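Local coordinates for protein putative oxidoreductase (Magnetospirillum magnetotacticum, PDB 3C1A) that is probably an NAD(P)-dependent oxidoreductase of the GFO/IDH/MocA family, pairing a Rossmann-fold nucleotide-binding domain with a C-terminal sheet domain, at residues A134-P147 and L234-D246. Numbering follows the deposited sequence. Where two conformers were deposited one is given.
Sequences AWEALKADLTSIGP and LAVFGEAGTLVMD
I145 presses against the hairpin 234-246 close to its turn: CG2 lies 3.4 Å from the carbonyl carbon of G241 and also touches L243 CG, while CD1 reaches 3.7 Å from V236 CG1. With chi1 at 65°, CG1 is flanked by both the backbone N and the carbonyl C, which turns the two branches toward different strands. With only an alanine's CB at this place, V236 CG1 and L243 CG would probably lose a packing partner and a gap would open beside G241. Further along, helix 134-140 runs antiparallel to strand 242-246 at 9.6 Å between axes. L138 points into the strand face, its CD1 3.6 Å from L234 CD1 and its CG against L243 CB. The selenium of M245 meets W135 at the ring edge, 3.9 Å from CE3, a Met-aromatic contact; W135 NE1 is hydrogen-bonded to D182 OD2 on helix 168-184. The turn end is polar and more open. There A240 N donates to I145 O (2.9 Å) from above the carbonyl plane, E239 N reaches P147 O by a more bent bond (138° at the hydrogen), and the exposed E239 carboxylate lies along the P147 ring, E239 OE1 3.3 Å from P147 CD. G146, with positive phi, ends the short helical turn around 142-145 and leads toward strand 148-158, which pairs with strand 229-238. Such helix-on-sheet packing belongs to the alpha/beta C-terminal domain of GFO/IDH/MocA oxidoreductases, helix 134-140 covering part of the mixed sheet beside helix 168-184.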
loop_
_atom_site.group_PDB
_atom_site.type_symbol
_atom_site.label_atom_id
_atom_site.label_comp_id
_atom_site.label_asym_id
_atom_site.label_seq_id
_atom_site.Cartn_x
_atom_site.Cartn_y
_atom_site.Cartn_z
ATOM N N ALA A 134 10.001 -9.828 1.205
ATOM C CA ALA A 134 11.027 -9.337 2.093
ATOM C C ALA A 134 10.444 -8.884 3.455
ATOM O O ALA A 134 11.078 -9.089 4.486
ATOM C CB ALA A 134 11.794 -8.198 1.416
ATOM N N TRP A 135 9.241 -8.288 3.452
ATOM C CA TRP A 135 8.579 -7.799 4.667
ATOM C C TRP A 135 8.100 -8.988 5.488
ATOM O O TRP A 135 8.268 -9.041 6.704
ATOM C CB TRP A 135 7.409 -6.869 4.310
ATOM C CG TRP A 135 6.667 -6.406 5.510
ATOM C CD1 TRP A 135 5.394 -6.686 5.832
ATOM C CD2 TRP A 135 7.176 -5.571 6.551
ATOM N NE1 TRP A 135 5.056 -6.080 7.020
ATOM C CE2 TRP A 135 6.147 -5.393 7.482
ATOM C CE3 TRP A 135 8.423 -4.974 6.798
ATOM C CZ2 TRP A 135 6.324 -4.665 8.636
ATOM C CZ3 TRP A 135 8.589 -4.243 7.938
ATOM C CH2 TRP A 135 7.552 -4.095 8.848
ATOM N N GLU A 136 7.534 -9.957 4.787
ATOM C CA GLU A 136 7.147 -11.219 5.390
ATOM C C GLU A 136 8.352 -11.932 6.041
ATOM O O GLU A 136 8.245 -12.430 7.163
ATOM C CB GLU A 136 6.450 -12.089 4.343
ATOM C CG GLU A 136 5.121 -11.476 3.832
ATOM C CD GLU A 136 4.563 -12.153 2.591
ATOM O OE1 GLU A 136 5.010 -13.269 2.271
ATOM O OE2 GLU A 136 3.681 -11.560 1.925
ATOM N N ALA A 137 9.491 -11.937 5.344
ATOM C CA ALA A 137 10.763 -12.496 5.864
ATOM C C ALA A 137 11.313 -11.708 7.069
ATOM O O ALA A 137 11.834 -12.310 8.003
ATOM C CB ALA A 137 11.800 -12.555 4.788
ATOM N N LEU A 138 11.194 -10.374 7.054
ATOM C CA LEU A 138 11.592 -9.546 8.186
ATOM C C LEU A 138 10.724 -9.845 9.399
ATOM O O LEU A 138 11.246 -10.046 10.508
ATOM C CB LEU A 138 11.504 -8.035 7.852
ATOM C CG LEU A 138 11.897 -6.992 8.920
ATOM C CD1 LEU A 138 12.258 -5.606 8.269
ATOM C CD2 LEU A 138 10.781 -6.813 9.985
ATOM N N LYS A 139 9.403 -9.885 9.214
ATOM C CA LYS A 139 8.534 -10.251 10.326
ATOM C C LYS A 139 8.817 -11.649 10.868
ATOM O O LYS A 139 8.798 -11.846 12.084
ATOM C CB LYS A 139 7.059 -10.091 9.985
ATOM C CG LYS A 139 6.686 -8.653 9.739
ATOM C CD LYS A 139 5.180 -8.459 9.730
ATOM C CE LYS A 139 4.552 -9.122 8.499
ATOM N NZ LYS A 139 3.086 -8.887 8.414
ATOM N N ALA A 140 9.134 -12.604 9.985
ATOM C CA ALA A 140 9.464 -13.967 10.423
ATOM C C ALA A 140 10.726 -14.049 11.296
ATOM O O ALA A 140 10.879 -15.012 12.085
ATOM C CB ALA A 140 9.609 -14.908 9.212
ATOM N N ASP A 141 11.632 -13.080 11.130
ATOM C CA ASP A 141 12.914 -13.024 11.848
ATOM C C ASP A 141 12.977 -12.018 13.004
ATOM O O ASP A 141 14.043 -11.700 13.489
ATOM C CB ASP A 141 14.050 -12.745 10.872
ATOM C CG ASP A 141 14.752 -14.019 10.434
ATOM O OD1 ASP A 141 14.091 -14.860 9.788
ATOM O OD2 ASP A 141 15.953 -14.193 10.759
ATOM N N LEU A 142 11.834 -11.549 13.460
ATOM C CA LEU A 142 11.793 -10.519 14.506
ATOM C C LEU A 142 12.318 -11.002 15.861
ATOM O O LEU A 142 12.907 -10.226 16.600
ATOM C CB LEU A 142 10.377 -9.933 14.629
ATOM C CG LEU A 142 9.987 -8.729 13.755
ATOM C CD1 LEU A 142 8.523 -8.436 13.915
ATOM C CD2 LEU A 142 10.791 -7.490 14.107
ATOM N N THR A 143 12.142 -12.282 16.195
ATOM C CA THR A 143 12.680 -12.796 17.480
ATOM C C THR A 143 14.190 -12.626 17.570
ATOM O O THR A 143 14.717 -12.359 18.646
ATOM C CB THR A 143 12.361 -14.313 17.709
ATOM O OG1 THR A 143 10.966 -14.548 17.543
ATOM C CG2 THR A 143 12.770 -14.751 19.119
ATOM N N SER A 144 14.874 -12.789 16.442
ATOM C CA SER A 144 16.325 -12.653 16.380
ATOM C C SER A 144 16.818 -11.334 16.961
ATOM O O SER A 144 17.838 -11.309 17.648
ATOM C CB SER A 144 16.809 -12.768 14.936
ATOM O OG SER A 144 16.349 -13.965 14.338
ATOM N N ILE A 145 16.097 -10.243 16.708
ATOM C CA ILE A 145 16.547 -8.917 17.141
ATOM C C ILE A 145 16.008 -8.520 18.526
ATOM O O ILE A 145 16.363 -7.487 19.053
ATOM C CB ILE A 145 16.274 -7.836 16.064
ATOM C CG1 ILE A 145 14.778 -7.621 15.811
ATOM C CG2 ILE A 145 16.996 -8.226 14.750
ATOM C CD1 ILE A 145 14.414 -6.174 15.361
ATOM N N GLY A 146 15.129 -9.326 19.103
ATOM C CA GLY A 146 14.608 -9.039 20.414
ATOM C C GLY A 146 13.640 -7.876 20.472
ATOM O O GLY A 146 13.253 -7.275 19.450
ATOM N N PRO A 147 13.255 -7.502 21.673
ATOM C CA PRO A 147 12.294 -6.417 21.771
ATOM C C PRO A 147 12.671 -5.157 20.942
ATOM O O PRO A 147 13.830 -4.693 20.953
ATOM C CB PRO A 147 12.245 -6.155 23.269
ATOM C CG PRO A 147 12.572 -7.493 23.871
ATOM C CD PRO A 147 13.637 -8.038 22.989
ATOM N N LEU A 234 13.963 0.756 5.117
ATOM C CA LEU A 234 13.496 0.793 6.500
ATOM C C LEU A 234 14.430 -0.014 7.390
ATOM O O LEU A 234 15.222 -0.821 6.904
ATOM C CB LEU A 234 12.044 0.326 6.617
ATOM C CG LEU A 234 11.683 -1.130 6.328
ATOM C CD1 LEU A 234 12.134 -2.156 7.435
ATOM C CD2 LEU A 234 10.169 -1.151 6.126
ATOM N N ALA A 235 14.377 0.242 8.694
ATOM C CA ALA A 235 15.229 -0.471 9.630
ATOM C C ALA A 235 14.407 -0.711 10.870
ATOM O O ALA A 235 13.691 0.178 11.267
ATOM C CB ALA A 235 16.457 0.357 9.960
ATOM N N VAL A 236 14.479 -1.900 11.455
ATOM C CA VAL A 236 13.790 -2.183 12.728
ATOM C C VAL A 236 14.880 -2.463 13.774
ATOM O O VAL A 236 15.648 -3.397 13.637
ATOM C CB VAL A 236 12.754 -3.360 12.646
ATOM C CG1 VAL A 236 12.093 -3.593 14.016
ATOM C CG2 VAL A 236 11.661 -3.031 11.622
ATOM N N PHE A 237 14.966 -1.610 14.780
ATOM C CA PHE A 237 16.054 -1.689 15.754
ATOM C C PHE A 237 15.540 -2.441 16.960
ATOM O O PHE A 237 14.547 -2.067 17.577
ATOM C CB PHE A 237 16.552 -0.292 16.182
ATOM C CG PHE A 237 17.048 0.563 15.041
ATOM C CD1 PHE A 237 18.381 0.546 14.657
ATOM C CD2 PHE A 237 16.176 1.416 14.378
ATOM C CE1 PHE A 237 18.832 1.318 13.621
ATOM C CE2 PHE A 237 16.627 2.213 13.328
ATOM C CZ PHE A 237 17.947 2.146 12.935
ATOM N N GLY A 238 16.232 -3.498 17.329
ATOM C CA GLY A 238 15.881 -4.207 18.558
ATOM C C GLY A 238 17.028 -4.272 19.523
ATOM O O GLY A 238 18.138 -3.802 19.244
ATOM N N GLU A 239 16.788 -4.921 20.657
ATOM C CA GLU A 239 17.815 -5.053 21.699
ATOM C C GLU A 239 19.043 -5.865 21.255
ATOM O O GLU A 239 20.142 -5.688 21.791
ATOM C CB GLU A 239 17.246 -5.750 22.920
ATOM C CG GLU A 239 16.231 -4.979 23.668
ATOM C CD GLU A 239 15.775 -5.701 24.901
ATOM O OE1 GLU A 239 16.011 -6.930 24.996
ATOM O OE2 GLU A 239 15.156 -5.031 25.764
ATOM N N ALA A 240 18.842 -6.785 20.324
ATOM C CA ALA A 240 19.857 -7.781 19.975
ATOM C C ALA A 240 20.325 -7.745 18.532
ATOM O O ALA A 240 21.256 -8.445 18.195
ATOM C CB ALA A 240 19.337 -9.183 20.324
ATOM N N GLY A 241 19.715 -6.900 17.707
ATOM C CA GLY A 241 20.017 -6.811 16.276
ATOM C C GLY A 241 19.162 -5.732 15.634
ATOM O O GLY A 241 18.367 -5.101 16.293
ATOM N N THR A 242 19.410 -5.475 14.363
ATOM C CA THR A 242 18.691 -4.456 13.591
ATOM C C THR A 242 18.365 -5.124 12.254
ATOM O O THR A 242 19.247 -5.731 11.649
ATOM C CB THR A 242 19.582 -3.217 13.359
ATOM O OG1 THR A 242 20.033 -2.687 14.632
ATOM C CG2 THR A 242 18.821 -2.134 12.576
ATOM N N LEU A 243 17.106 -5.055 11.822
ATOM C CA LEU A 243 16.720 -5.572 10.507
ATOM C C LEU A 243 16.489 -4.402 9.587
ATOM O O LEU A 243 15.787 -3.454 9.957
ATOM C CB LEU A 243 15.450 -6.407 10.613
ATOM C CG LEU A 243 15.680 -7.742 11.302
ATOM C CD1 LEU A 243 14.415 -8.360 11.813
ATOM C CD2 LEU A 243 16.419 -8.666 10.308
ATOM N N VAL A 244 17.129 -4.436 8.427
ATOM C CA VAL A 244 17.037 -3.383 7.411
ATOM C C VAL A 244 16.548 -3.930 6.043
ATOM O O VAL A 244 17.008 -4.945 5.561
ATOM C CB VAL A 244 18.395 -2.640 7.208
ATOM C CG1 VAL A 244 18.294 -1.575 6.091
ATOM C CG2 VAL A 244 18.901 -2.000 8.493
HETATM N N MSE A 245 15.593 -3.236 5.433
HETATM C CA MSE A 245 15.261 -3.488 4.033
HETATM C C MSE A 245 15.622 -2.264 3.237
HETATM O O MSE A 245 15.111 -1.203 3.532
HETATM C CB MSE A 245 13.776 -3.739 3.888
HETATM C CG MSE A 245 13.387 -5.123 4.172
HETATM SE SE MSE A 245 11.504 -5.303 4.395
HETATM C CE MSE A 245 10.818 -4.359 2.889
ATOM N N ASP A 246 16.492 -2.408 2.241
ATOM C CA ASP A 246 17.067 -1.263 1.522
ATOM C C ASP A 246 17.153 -1.515 0.026
ATOM O O ASP A 246 17.808 -2.466 -0.381
ATOM C CB ASP A 246 18.473 -1.003 2.049
ATOM C CG ASP A 246 19.111 0.254 1.450
ATOM O OD1 ASP A 246 18.604 0.783 0.427
ATOM O OD2 ASP A 246 20.116 0.710 2.029
#